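Local atomic coordinates of benzoylformate Decarboxylase (Polynucleobacter necessarius, PDB entry 4K9Q), a protein that binds thiamine diphosphate and a magnesium ion and probably decarboxylates benzoylformate to benzaldehyde. Residues Gln99-Leu104 and Pro159-Glu164; Ala142-Met147 and Val172-Ser177; Arg223-Val228 and Arg329-Thr334; Glu366-Glu371 and Arg421-Leu426. All blocks are in the same frame, centred on the assembly; numbering follows the deposited sequence.

Contact 1: Gln99-Leu104 and Pro159-Glu164; sequences QTREML and PLDDWE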
loop_
_atom_site.group_PDB
_atom_site.type_symbol
_atom_site.label_atom_id
_atom_site.label_comp_id
_atom_site.label_asym_id
_atom_site.label_seq_id
_atom_site.Cartn_x
_atom_site.Cartn_y
_atom_site.Cartn_z
ATOM N N GLN A 99 -6.694 15.778 11.328
ATOM C CA GLN A 99 -6.229 17.113 11.705
ATOM C C GLN A 99 -6.667 18.141 10.666
ATOM O O GLN A 99 -6.936 17.801 9.516
ATOM C CB GLN A 99 -4.708 17.140 11.905
ATOM C CG GLN A 99 -4.280 17.019 13.374
ATOM C CD GLN A 99 -4.544 18.303 14.174
ATOM O OE1 GLN A 99 -5.316 19.176 13.757
ATOM N NE2 GLN A 99 -3.901 18.417 15.333
ATOM N N THR A 100 -6.741 19.398 11.084
ATOM C CA THR A 100 -7.185 20.462 10.203
ATOM C C THR A 100 -6.264 20.644 8.987
ATOM O O THR A 100 -5.034 20.562 9.103
ATOM C CB THR A 100 -7.304 21.793 10.968
ATOM O OG1 THR A 100 -7.494 22.850 10.028
ATOM C CG2 THR A 100 -6.038 22.062 11.770
ATOM N N ARG A 101 -6.859 20.908 7.822
ATOM C CA ARG A 101 -6.063 21.182 6.622
ATOM C C ARG A 101 -5.110 22.360 6.848
ATOM O O ARG A 101 -4.127 22.512 6.123
ATOM C CB ARG A 101 -6.950 21.475 5.397
ATOM C CG ARG A 101 -7.774 20.295 4.917
ATOM C CD ARG A 101 -8.519 20.605 3.592
ATOM N NE ARG A 101 -9.633 19.673 3.438
ATOM C CZ ARG A 101 -9.612 18.586 2.672
ATOM N NH1 ARG A 101 -10.676 17.792 2.637
ATOM N NH2 ARG A 101 -8.532 18.291 1.946
ATOM N N GLU A 102 -5.397 23.190 7.845
ATOM C CA GLU A 102 -4.534 24.330 8.140
ATOM C C GLU A 102 -3.151 23.863 8.589
ATOM O O GLU A 102 -2.181 24.603 8.452
ATOM C CB GLU A 102 -5.146 25.231 9.219
ATOM C CG GLU A 102 -6.513 25.835 8.879
ATOM C CD GLU A 102 -6.437 27.028 7.932
ATOM O OE1 GLU A 102 -5.331 27.548 7.667
ATOM O OE2 GLU A 102 -7.509 27.452 7.451
ATOM N N MET A 103 -3.056 22.638 9.113
ATOM C CA MET A 103 -1.778 22.130 9.635
ATOM C C MET A 103 -1.320 20.798 9.030
ATOM O O MET A 103 -0.173 20.378 9.236
ATOM C CB MET A 103 -1.846 21.977 11.166
ATOM C CG MET A 103 -2.021 23.283 11.930
ATOM S SD MET A 103 -1.686 23.138 13.700
ATOM C CE MET A 103 -3.175 22.319 14.303
ATOM N N LEU A 104 -2.208 20.139 8.295
ATOM C CA LEU A 104 -1.986 18.766 7.837
ATOM C C LEU A 104 -0.622 18.498 7.207
ATOM O O LEU A 104 -0.021 17.451 7.437
ATOM C CB LEU A 104 -3.065 18.361 6.834
ATOM C CG LEU A 104 -4.184 17.436 7.286
ATOM C CD1 LEU A 104 -5.004 17.041 6.058
ATOM C CD2 LEU A 104 -3.620 16.201 8.026
ATOM N N PRO A 159 -10.946 15.834 7.480
ATOM C CA PRO A 159 -10.309 16.956 8.190
ATOM C C PRO A 159 -11.320 17.827 8.951
ATOM O O PRO A 159 -12.360 18.176 8.408
ATOM C CB PRO A 159 -9.647 17.746 7.058
ATOM C CG PRO A 159 -9.321 16.696 6.033
ATOM C CD PRO A 159 -10.480 15.725 6.082
ATOM N N LEU A 160 -10.992 18.198 10.184
ATOM C CA LEU A 160 -11.981 18.775 11.101
ATOM C C LEU A 160 -12.513 20.126 10.647
ATOM O O LEU A 160 -13.620 20.522 11.016
ATOM C CB LEU A 160 -11.392 18.891 12.512
ATOM C CG LEU A 160 -10.265 19.912 12.681
ATOM C CD1 LEU A 160 -10.851 21.241 13.145
ATOM C CD2 LEU A 160 -9.245 19.398 13.685
ATOM N N ASP A 161 -11.713 20.828 9.860
ATOM C CA ASP A 161 -12.072 22.171 9.413
ATOM C C ASP A 161 -13.055 22.194 8.244
ATOM O O ASP A 161 -13.571 23.259 7.899
ATOM C CB ASP A 161 -10.816 22.999 9.081
ATOM C CG ASP A 161 -9.917 22.347 8.022
ATOM O OD1 ASP A 161 -9.744 21.106 8.017
ATOM O OD2 ASP A 161 -9.349 23.102 7.196
ATOM N N ASP A 162 -13.325 21.037 7.638
ATOM C CA ASP A 162 -14.198 21.008 6.464
ATOM C C ASP A 162 -15.654 21.327 6.817
ATOM O O ASP A 162 -16.373 21.938 6.019
ATOM C CB ASP A 162 -14.167 19.636 5.781
ATOM C CG ASP A 162 -12.861 19.354 5.042
ATOM O OD1 ASP A 162 -11.968 20.226 4.981
ATOM O OD2 ASP A 162 -12.747 18.234 4.507
ATOM N N TRP A 163 -16.082 20.902 8.005
ATOM C CA TRP A 163 -17.497 20.852 8.346
ATOM C C TRP A 163 -18.213 22.193 8.340
ATOM O O TRP A 163 -19.388 22.260 7.984
ATOM C CB TRP A 163 -17.700 20.142 9.692
ATOM C CG TRP A 163 -17.252 18.725 9.627
ATOM C CD1 TRP A 163 -16.138 18.180 10.207
ATOM C CD2 TRP A 163 -17.889 17.667 8.904
ATOM N NE1 TRP A 163 -16.054 16.842 9.894
ATOM C CE2 TRP A 163 -17.116 16.503 9.096
ATOM C CE3 TRP A 163 -19.039 17.590 8.109
ATOM C CZ2 TRP A 163 -17.459 15.279 8.525
ATOM C CZ3 TRP A 163 -19.381 16.373 7.555
ATOM C CH2 TRP A 163 -18.592 15.235 7.763
ATOM N N GLU A 164 -17.506 23.247 8.737
ATOM C CA GLU A 164 -18.096 24.583 8.843
ATOM C C GLU A 164 -18.016 25.379 7.544
ATOM O O GLU A 164 -18.497 26.513 7.479
ATOM C CB GLU A 164 -17.389 25.382 9.938
ATOM C CG GLU A 164 -15.925 25.672 9.619
ATOM C CD GLU A 164 -15.237 26.509 10.685
ATOM O OE1 GLU A 164 -14.019 26.746 10.549
ATOM O OE2 GLU A 164 -15.904 26.930 11.654
HETATM O O HOH W 1 -9.517 25.643 6.808
#
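Neighbouring parallel strands 93-98 and 154-159 end in turns that are fastened together by Arg101, with Asp161 and Asp162 as its partners. The arginine chain, extended from CG to NE, runs past Pro159 and meets the second aspartate side-on: Arg101 NE lies 2.9 Å from Asp162 OD1 and Arg101 NH1 2.8 Å from Asp162 OD2. Each carboxylate oxygen offers its syn lone pair, and the two flat groups are only 11° apart, a nearly coplanar salt bridge that fixes the rotation of both. Pro159 CG covers one face of the guanidinium, off centre, 3.8 Å from Arg101 NH1. With a methionine in place of Arg101, the buried Asp162 carboxylate would probably be left without the charge that balances it.

Asp161 grips the backbone instead. Asp161 OD1 accepts from Arg101 N (2.9 Å), met from well above the carboxylate plane, while a water donates to both Asp161 OD2 (2.6 Å) and Glu102 OE2, bridging two carboxylates that would probably repel each other. Leu160 CD2 rests 3.6 Å from Thr100 N. Beyond the pair, Arg101 NH1 also reaches Pro129 O, and its NH2 reaches Ala130 O of a third subunit. Thr100 OG1 accepts from Glu102 N, and this ST turn shapes the loop that leaves strand 93-98, at the C-terminal ends of two neighbouring inner strands of the N-terminal parallel sheet, part of the thiamine diphosphate-binding fold.

Contact 2: Ala142-Met147 and Val172-Ser177; sequences AYATAM and VARTVS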
loop_
_atom_site.group_PDB
_atom_site.type_symbol
_atom_site.label_atom_id
_atom_site.label_comp_id
_atom_site.label_asym_id
_atom_site.label_seq_id
_atom_site.Cartn_x
_atom_site.Cartn_y
_atom_site.Cartn_z
ATOM N N ALA A 142 -19.145 6.566 -0.636
ATOM C CA ALA A 142 -18.931 5.605 0.453
ATOM C C ALA A 142 -20.133 4.656 0.584
ATOM O O ALA A 142 -19.971 3.431 0.621
ATOM C CB ALA A 142 -18.661 6.337 1.780
ATOM N N TYR A 143 -21.333 5.226 0.632
ATOM C CA TYR A 143 -22.556 4.437 0.718
ATOM C C TYR A 143 -22.685 3.488 -0.477
ATOM O O TYR A 143 -22.967 2.301 -0.307
ATOM C CB TYR A 143 -23.779 5.368 0.779
ATOM C CG TYR A 143 -25.115 4.654 0.845
ATOM C CD1 TYR A 143 -25.685 4.087 -0.290
ATOM C CD2 TYR A 143 -25.826 4.575 2.039
ATOM C CE1 TYR A 143 -26.904 3.441 -0.235
ATOM C CE2 TYR A 143 -27.045 3.926 2.104
ATOM C CZ TYR A 143 -27.580 3.358 0.961
ATOM O OH TYR A 143 -28.803 2.720 1.033
ATOM N N ALA A 144 -22.483 4.027 -1.678
ATOM C CA ALA A 144 -22.604 3.247 -2.910
ATOM C C ALA A 144 -21.626 2.087 -2.924
ATOM O O ALA A 144 -21.984 0.961 -3.266
ATOM C CB ALA A 144 -22.382 4.129 -4.120
ATOM N N THR A 145 -20.384 2.362 -2.544
ATOM C CA THR A 145 -19.354 1.325 -2.550
ATOM C C THR A 145 -19.681 0.225 -1.545
ATOM O O THR A 145 -19.551 -0.970 -1.834
ATOM C CB THR A 145 -17.979 1.914 -2.242
ATOM O OG1 THR A 145 -17.664 2.924 -3.216
ATOM C CG2 THR A 145 -16.914 0.819 -2.256
ATOM N N ALA A 146 -20.114 0.629 -0.358
ATOM C CA ALA A 146 -20.406 -0.320 0.710
ATOM C C ALA A 146 -21.604 -1.213 0.391
ATOM O O ALA A 146 -21.608 -2.396 0.735
ATOM C CB ALA A 146 -20.643 0.422 2.030
ATOM N N MET A 147 -22.618 -0.643 -0.262
ATOM C CA MET A 147 -23.899 -1.321 -0.428
ATOM C C MET A 147 -24.014 -2.230 -1.657
ATOM O O MET A 147 -24.915 -3.074 -1.729
ATOM C CB MET A 147 -25.033 -0.299 -0.406
ATOM C CG MET A 147 -25.285 0.232 1.016
ATOM S SD MET A 147 -25.951 -1.025 2.117
ATOM C CE MET A 147 -27.683 -0.988 1.654
ATOM N N VAL A 172 -26.212 15.474 -4.415
ATOM C CA VAL A 172 -25.321 14.350 -4.680
ATOM C C VAL A 172 -25.988 12.998 -4.485
ATOM O O VAL A 172 -25.404 11.974 -4.829
ATOM C CB VAL A 172 -24.012 14.398 -3.842
ATOM C CG1 VAL A 172 -23.281 15.718 -4.056
ATOM C CG2 VAL A 172 -24.299 14.152 -2.372
ATOM N N ALA A 173 -27.205 12.981 -3.950
ATOM C CA ALA A 173 -27.869 11.710 -3.670
ATOM C C ALA A 173 -28.108 10.860 -4.920
ATOM O O ALA A 173 -28.571 11.362 -5.949
ATOM C CB ALA A 173 -29.179 11.931 -2.922
ATOM N N ARG A 174 -27.808 9.569 -4.795
ATOM C CA ARG A 174 -27.966 8.588 -5.866
ATOM C C ARG A 174 -28.498 7.302 -5.250
ATOM O O ARG A 174 -28.557 7.181 -4.021
ATOM C CB ARG A 174 -26.617 8.309 -6.534
ATOM C CG ARG A 174 -26.045 9.497 -7.309
ATOM C CD ARG A 174 -24.743 9.117 -8.018
ATOM N NE ARG A 174 -23.567 9.051 -7.143
ATOM C CZ ARG A 174 -22.881 7.941 -6.886
ATOM N NH1 ARG A 174 -21.792 7.996 -6.122
ATOM N NH2 ARG A 174 -23.271 6.774 -7.390
ATOM N N THR A 175 -28.897 6.346 -6.090
ATOM C CA THR A 175 -29.202 5.003 -5.611
ATOM C C THR A 175 -28.403 3.954 -6.385
ATOM O O THR A 175 -27.947 4.204 -7.505
ATOM C CB THR A 175 -30.710 4.660 -5.686
ATOM O OG1 THR A 175 -31.103 4.513 -7.053
ATOM C CG2 THR A 175 -31.555 5.744 -5.027
ATOM N N VAL A 176 -28.236 2.785 -5.775
ATOM C CA VAL A 176 -27.461 1.702 -6.376
ATOM C C VAL A 176 -28.188 0.382 -6.186
ATOM O O VAL A 176 -29.122 0.275 -5.388
ATOM C CB VAL A 176 -26.053 1.582 -5.739
ATOM C CG1 VAL A 176 -25.251 2.853 -5.961
ATOM C CG2 VAL A 176 -26.153 1.254 -4.236
ATOM N N SER A 177 -27.755 -0.632 -6.927
ATOM C CA SER A 177 -28.240 -1.983 -6.709
ATOM C C SER A 177 -27.431 -2.586 -5.577
ATOM O O SER A 177 -26.270 -2.219 -5.364
ATOM C CB SER A 177 -28.078 -2.834 -7.974
ATOM O OG SER A 177 -26.718 -2.943 -8.361
#
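Val176 turns CG1 anti to its own carbonyl carbon (chi1 -62°), which sets that methyl against Ala144 on the helix and directs CG2 to the neighbouring Met147. The result is a small apolar contact in which no hydrogen bond passes between the two segments. Val176 CG1 comes to 3.6 Å from Ala144 CB, near van der Waals distance, and 4.1 Å from Ala144 CA, so one methyl of the valine sits on the short alanine side chain and on the helix backbone behind it. The other branch touches more lightly, with Val176 CG2 4.3 Å from Met147 CB.

Of the methionine side chain it is CB that comes nearest. Its torsions all fold the same way (chi1 -74°, chi2 -68°), curling the thioether back along the helix, where Met147 CG lies 3.8 Å above the plane of the Tyr143 ring, toward its rim. Farther back along the loop Arg174 bends at CD and brings its guanidinium obliquely past the alanine, Arg174 NH2 being 4.3 Å from Ala144 CB. The polar end of this arginine serves another chain: NH1 donates to Ser303 O of a fourth subunit, to which Ser177 OG is bonded as well, through Val312 N.

The loop 172-177 thus lies between the C-terminal turns of helix 135-147 and that neighbouring subunit. On another side of the same helix turns, Ala142 and Ala146 pack on strand 154-159, while Tyr143 reaches Leu15 of helix 4-15.

Contact 3: Arg223-Val228 and Arg329-Thr334; sequences RLNAPV and REKNNT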
loop_
_atom_site.group_PDB
_atom_site.type_symbol
_atom_site.label_atom_id
_atom_site.label_comp_id
_atom_site.label_asym_id
_atom_site.label_seq_id
_atom_site.Cartn_x
_atom_site.Cartn_y
_atom_site.Cartn_z
ATOM N N ARG A 223 -36.653 -29.935 -2.967
ATOM C CA ARG A 223 -36.777 -30.319 -4.370
ATOM C C ARG A 223 -35.833 -31.478 -4.700
ATOM O O ARG A 223 -36.183 -32.381 -5.458
ATOM C CB ARG A 223 -36.471 -29.115 -5.269
ATOM C CG ARG A 223 -36.709 -29.362 -6.763
ATOM C CD ARG A 223 -38.190 -29.515 -7.046
ATOM N NE ARG A 223 -38.936 -28.294 -6.752
ATOM C CZ ARG A 223 -39.171 -27.338 -7.645
ATOM N NH1 ARG A 223 -38.713 -27.469 -8.879
ATOM N NH2 ARG A 223 -39.862 -26.253 -7.306
ATOM N N LEU A 224 -34.634 -31.452 -4.125
ATOM C CA LEU A 224 -33.641 -32.496 -4.370
ATOM C C LEU A 224 -33.699 -33.641 -3.377
ATOM O O LEU A 224 -33.123 -34.703 -3.614
ATOM C CB LEU A 224 -32.235 -31.904 -4.341
ATOM C CG LEU A 224 -31.859 -30.943 -5.450
ATOM C CD1 LEU A 224 -30.490 -30.349 -5.167
ATOM C CD2 LEU A 224 -31.874 -31.670 -6.788
ATOM N N ASN A 225 -34.389 -33.428 -2.262
ATOM C CA ASN A 225 -34.361 -34.389 -1.167
ATOM C C ASN A 225 -32.927 -34.789 -0.837
ATOM O O ASN A 225 -32.633 -35.963 -0.597
ATOM C CB ASN A 225 -35.198 -35.625 -1.503
ATOM C CG ASN A 225 -36.627 -35.509 -1.015
ATOM O OD1 ASN A 225 -36.874 -35.119 0.126
ATOM N ND2 ASN A 225 -37.579 -35.836 -1.881
ATOM N N ALA A 226 -32.035 -33.801 -0.827
ATOM C CA ALA A 226 -30.624 -34.049 -0.547
ATOM C C ALA A 226 -30.273 -33.645 0.883
ATOM O O ALA A 226 -30.893 -32.745 1.441
ATOM C CB ALA A 226 -29.755 -33.294 -1.534
ATOM N N PRO A 227 -29.278 -34.319 1.477
ATOM C CA PRO A 227 -28.804 -33.897 2.796
ATOM C C PRO A 227 -28.208 -32.492 2.723
ATOM O O PRO A 227 -27.548 -32.147 1.739
ATOM C CB PRO A 227 -27.712 -34.921 3.120
ATOM C CG PRO A 227 -27.242 -35.403 1.794
ATOM C CD PRO A 227 -28.468 -35.419 0.924
ATOM N N VAL A 228 -28.438 -31.703 3.765
ATOM C CA VAL A 228 -27.895 -30.356 3.843
ATOM C C VAL A 228 -26.948 -30.255 5.032
ATOM O O VAL A 228 -27.282 -30.662 6.138
ATOM C CB VAL A 228 -29.021 -29.319 4.003
ATOM C CG1 VAL A 228 -28.439 -27.942 4.236
ATOM C CG2 VAL A 228 -29.926 -29.328 2.762
ATOM N N ARG A 329 -37.295 -34.735 -6.799
ATOM C CA ARG A 329 -36.856 -36.118 -6.601
ATOM C C ARG A 329 -37.653 -36.817 -5.506
ATOM O O ARG A 329 -38.225 -36.165 -4.632
ATOM C CB ARG A 329 -35.377 -36.164 -6.247
ATOM C CG ARG A 329 -34.485 -35.559 -7.290
ATOM C CD ARG A 329 -33.044 -35.847 -6.971
ATOM N NE ARG A 329 -32.178 -35.484 -8.081
ATOM C CZ ARG A 329 -31.019 -36.077 -8.341
ATOM N NH1 ARG A 329 -30.592 -37.066 -7.568
ATOM N NH2 ARG A 329 -30.292 -35.681 -9.377
ATOM N N GLU A 330 -37.691 -38.147 -5.558
ATOM C CA GLU A 330 -38.353 -38.928 -4.518
ATOM C C GLU A 330 -37.465 -39.020 -3.281
ATOM O O GLU A 330 -36.241 -38.895 -3.381
ATOM C CB GLU A 330 -38.710 -40.327 -5.030
ATOM C CG GLU A 330 -39.897 -40.354 -5.985
ATOM C CD GLU A 330 -40.299 -41.763 -6.381
ATOM O OE1 GLU A 330 -39.431 -42.660 -6.365
ATOM O OE2 GLU A 330 -41.488 -41.973 -6.704
ATOM N N LYS A 331 -38.080 -39.217 -2.116
ATOM C CA LYS A 331 -37.322 -39.378 -0.878
ATOM C C LYS A 331 -36.303 -40.492 -1.069
ATOM O O LYS A 331 -36.629 -41.554 -1.601
ATOM C CB LYS A 331 -38.245 -39.685 0.304
ATOM C CG LYS A 331 -38.844 -38.453 0.968
ATOM C CD LYS A 331 -39.916 -37.814 0.103
ATOM C CE LYS A 331 -40.325 -36.454 0.647
ATOM N NZ LYS A 331 -40.749 -36.523 2.073
ATOM N N ASN A 332 -35.065 -40.249 -0.653
ATOM C CA ASN A 332 -33.985 -41.195 -0.918
ATOM C C ASN A 332 -33.260 -41.659 0.344
ATOM O O ASN A 332 -32.036 -41.817 0.348
ATOM C CB ASN A 332 -32.986 -40.600 -1.915
ATOM C CG ASN A 332 -32.525 -39.213 -1.518
ATOM O OD1 ASN A 332 -32.855 -38.725 -0.437
ATOM N ND2 ASN A 332 -31.757 -38.571 -2.390
ATOM N N ASN A 333 -34.028 -41.886 1.404
ATOM C CA ASN A 333 -33.481 -42.344 2.681
ATOM C C ASN A 333 -32.315 -41.494 3.205
ATOM O O ASN A 333 -31.366 -42.014 3.791
ATOM C CB ASN A 333 -33.118 -43.839 2.634
ATOM C CG ASN A 333 -31.708 -44.094 2.130
ATOM O OD1 ASN A 333 -30.835 -44.518 2.888
ATOM N ND2 ASN A 333 -31.481 -43.849 0.845
ATOM N N THR A 334 -32.395 -40.183 2.988
ATOM C CA THR A 334 -31.495 -39.254 3.662
ATOM C C THR A 334 -31.701 -39.380 5.167
ATOM O O THR A 334 -32.826 -39.267 5.655
ATOM C CB THR A 334 -31.759 -37.798 3.242
ATOM O OG1 THR A 334 -31.356 -37.618 1.879
ATOM C CG2 THR A 334 -30.978 -36.837 4.129
HETATM O O HOH W 2 -31.285 -36.531 -4.290
#
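Asn225 points into the loop 329-334, and from CB outward its side-chain atoms meet Glu330, Lys331 and Arg329. Asn225 CB passes 3.9 Å from Glu330 O. Asn225 CG comes next, 3.9 Å from Lys331 CA, where the amide divides. On one branch Asn225 OD1 lies beside the aliphatic part of the lysine, 3.7 Å from Lys331 CE. The other branch does the bonding: Asn225 ND2 donates to Arg329 O at 2.8 Å. That bond is bent, 136° at the hydrogen, and reaches the carbonyl from above its plane, although the oxygen stays close to the plane of the asparagine amide.

A second, straighter bond runs the opposite way, from Arg329 N to Arg223 O (2.9 Å), taking up a carbonyl of the last helical turn. Leu224 O, next along, receives a water at 2.7 Å, which is held weakly by Arg329 NH1; the guanidinium itself is bonded through NH2 to Ser197 O. Farther on, Thr334 CG2 rests 3.9 Å from Pro227 CB.

Asn225 leaves helix 214-224 with positive phi (48°), a left-handed residue at a helix C terminus, here within the beta-alpha-beta crossover from strand 201-204 to 228-230 of the Rossmann-like central domain.

Contact 4: Glu366-Glu371 and Arg421-Leu426; sequences EIVLVE and RPVVTL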
loop_
_atom_site.group_PDB
_atom_site.type_symbol
_atom_site.label_atom_id
_atom_site.label_comp_id
_atom_site.label_asym_id
_atom_site.label_seq_id
_atom_site.Cartn_x
_atom_site.Cartn_y
_atom_site.Cartn_z
ATOM N N GLU A 366 -38.808 -16.876 20.984
ATOM C CA GLU A 366 -38.086 -15.876 20.204
ATOM C C GLU A 366 -36.954 -15.175 20.961
ATOM O O GLU A 366 -37.192 -14.275 21.774
ATOM C CB GLU A 366 -39.049 -14.846 19.626
ATOM C CG GLU A 366 -39.954 -15.407 18.553
ATOM C CD GLU A 366 -40.413 -14.342 17.586
ATOM O OE1 GLU A 366 -40.754 -14.701 16.441
ATOM O OE2 GLU A 366 -40.422 -13.147 17.964
ATOM N N ILE A 367 -35.724 -15.601 20.677
ATOM C CA ILE A 367 -34.530 -14.939 21.190
ATOM C C ILE A 367 -33.570 -14.708 20.030
ATOM O O ILE A 367 -33.747 -15.265 18.943
ATOM C CB ILE A 367 -33.800 -15.786 22.276
ATOM C CG1 ILE A 367 -33.257 -17.093 21.687
ATOM C CG2 ILE A 367 -34.716 -16.070 23.451
ATOM C CD1 ILE A 367 -32.332 -17.844 22.640
ATOM N N VAL A 368 -32.583 -13.849 20.251
ATOM C CA VAL A 368 -31.422 -13.779 19.370
ATOM C C VAL A 368 -30.307 -14.472 20.136
ATOM O O VAL A 368 -30.162 -14.255 21.336
ATOM C CB VAL A 368 -31.042 -12.327 19.061
ATOM C CG1 VAL A 368 -29.708 -12.270 18.319
ATOM C CG2 VAL A 368 -32.145 -11.654 18.230
ATOM N N LEU A 369 -29.556 -15.343 19.463
ATOM C CA LEU A 369 -28.483 -16.089 20.113
ATOM C C LEU A 369 -27.153 -15.698 19.484
ATOM O O LEU A 369 -26.999 -15.766 18.266
ATOM C CB LEU A 369 -28.697 -17.599 19.953
ATOM C CG LEU A 369 -27.641 -18.442 20.677
ATOM C CD1 LEU A 369 -27.797 -18.298 22.166
ATOM C CD2 LEU A 369 -27.756 -19.914 20.276
ATOM N N VAL A 370 -26.205 -15.283 20.318
ATOM C CA VAL A 370 -24.864 -14.900 19.870
ATOM C C VAL A 370 -23.855 -15.779 20.601
ATOM O O VAL A 370 -24.080 -16.149 21.749
ATOM C CB VAL A 370 -24.607 -13.424 20.208
ATOM C CG1 VAL A 370 -23.194 -13.002 19.801
ATOM C CG2 VAL A 370 -25.649 -12.539 19.508
ATOM N N GLU A 371 -22.761 -16.151 19.945
ATOM C CA GLU A 371 -21.797 -17.039 20.591
ATOM C C GLU A 371 -20.344 -16.648 20.318
ATOM O O GLU A 371 -19.960 -16.354 19.185
ATOM C CB GLU A 371 -22.058 -18.503 20.202
ATOM C CG GLU A 371 -20.947 -19.495 20.568
ATOM C CD GLU A 371 -19.814 -19.521 19.547
ATOM O OE1 GLU A 371 -18.640 -19.469 19.972
ATOM O OE2 GLU A 371 -20.079 -19.592 18.313
ATOM N N ARG A 421 -36.717 -8.858 20.783
ATOM C CA ARG A 421 -36.255 -10.128 21.318
ATOM C C ARG A 421 -35.048 -9.897 22.228
ATOM O O ARG A 421 -34.211 -9.044 21.937
ATOM C CB ARG A 421 -35.844 -11.060 20.178
ATOM C CG ARG A 421 -36.986 -11.479 19.274
ATOM C CD ARG A 421 -36.455 -12.269 18.084
ATOM N NE ARG A 421 -35.668 -11.423 17.194
ATOM C CZ ARG A 421 -34.935 -11.880 16.187
ATOM N NH1 ARG A 421 -34.883 -13.181 15.953
ATOM N NH2 ARG A 421 -34.252 -11.041 15.414
ATOM N N PRO A 422 -34.941 -10.666 23.323
ATOM C CA PRO A 422 -33.717 -10.593 24.129
ATOM C C PRO A 422 -32.538 -11.175 23.353
ATOM O O PRO A 422 -32.733 -12.102 22.569
ATOM C CB PRO A 422 -34.040 -11.464 25.347
ATOM C CG PRO A 422 -35.108 -12.392 24.882
ATOM C CD PRO A 422 -35.921 -11.618 23.875
ATOM N N VAL A 423 -31.341 -10.631 23.550
ATOM C CA VAL A 423 -30.156 -11.196 22.911
ATOM C C VAL A 423 -29.367 -11.990 23.945
ATOM O O VAL A 423 -28.780 -11.411 24.859
ATOM C CB VAL A 423 -29.254 -10.109 22.307
ATOM C CG1 VAL A 423 -28.011 -10.740 21.663
ATOM C CG2 VAL A 423 -30.036 -9.264 21.295
ATOM N N VAL A 424 -29.363 -13.311 23.804
ATOM C CA VAL A 424 -28.654 -14.171 24.740
ATOM C C VAL A 424 -27.275 -14.477 24.164
ATOM O O VAL A 424 -27.157 -14.957 23.035
ATOM C CB VAL A 424 -29.424 -15.475 24.962
ATOM C CG1 VAL A 424 -28.667 -16.395 25.898
ATOM C CG2 VAL A 424 -30.810 -15.167 25.540
ATOM N N THR A 425 -26.232 -14.192 24.931
ATOM C CA THR A 425 -24.865 -14.228 24.395
ATOM C C THR A 425 -23.981 -15.196 25.193
ATOM O O THR A 425 -23.728 -14.978 26.386
ATOM C CB THR A 425 -24.266 -12.797 24.380
ATOM O OG1 THR A 425 -25.173 -11.912 23.703
ATOM C CG2 THR A 425 -22.926 -12.777 23.660
ATOM N N LEU A 426 -23.524 -16.265 24.537
ATOM C CA LEU A 426 -22.732 -17.314 25.185
ATOM C C LEU A 426 -21.254 -16.966 25.044
ATOM O O LEU A 426 -20.719 -16.979 23.933
ATOM C CB LEU A 426 -23.004 -18.660 24.512
ATOM C CG LEU A 426 -24.482 -19.035 24.325
ATOM C CD1 LEU A 426 -24.643 -20.318 23.485
ATOM C CD2 LEU A 426 -25.203 -19.149 25.666
HETATM O O HOH W 3 -35.909 -15.754 17.127
#
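Val368 and Val370 of strand 368-372 exchange four backbone hydrogen bonds with the residues 422-426 alongside. Val368 N donates to Pro422 O (2.9 Å, almost perfectly straight) and its carbonyl receives Val424 N; two residues on, Val370 N donates to Val424 O and Val370 O receives Leu426 N (2.8 Å). The strands run parallel, at 20° to each other. On one face Val370 CG2 packs 3.7 Å from Val423 CG1; on the other Leu369 CD1 meets Leu426 CD1 at 4.0 Å.

At the start of the pair Arg421 folds over the same face as Val368, Val370 and Val423. Val368 sets CG2 anti to its carbonyl carbon, which lays that methyl over the centre of the guanidinium, 3.5 Å from Arg421 CZ. A water in the guanidinium plane bridges Arg421 NH1 (3.0 Å) to Ile367 O (2.9 Å). What positions the group lies one shell out: Arg421 NE forms a salt bridge with Glu414 of helix 403-417, and NH1 also donates to Asp390 O. A leucine in place of Arg421 is likely to leave Glu414 without this ion-pair mate and the bridging water with one holder fewer.

Ahead, Glu371 OE1 accepts from the backbone N of Cys373, a cofactor-binding residue, and strand 423-428 runs directly into Asp429, a magnesium ligand. Strands of a parallel sheet delivering such residues at their C-terminal ends are characteristic of the thiamine diphosphate-binding fold.

From the N terminus, contact 1 opens first, in the loop after strand 93-98, and closes when the chain returns at the end of strand 154-159. Contact 2 opens inside this closure and closes beyond it, so the two cross: their segments alternate along the chain, and helix 135-147 links the N-terminal sheet to the connection that leaves it. The centres of contact 1 and contact 2 are about 25 Å apart. Contact 3 follows in series, a long closure that returns the chain to helix 214-224 after the central sheet is complete. Contact 4 comes last, pairing two strands in the C-terminal sheet. No two contacts touch or nest; contacts 1 and 3 are farthest apart, about 63 Å between centres.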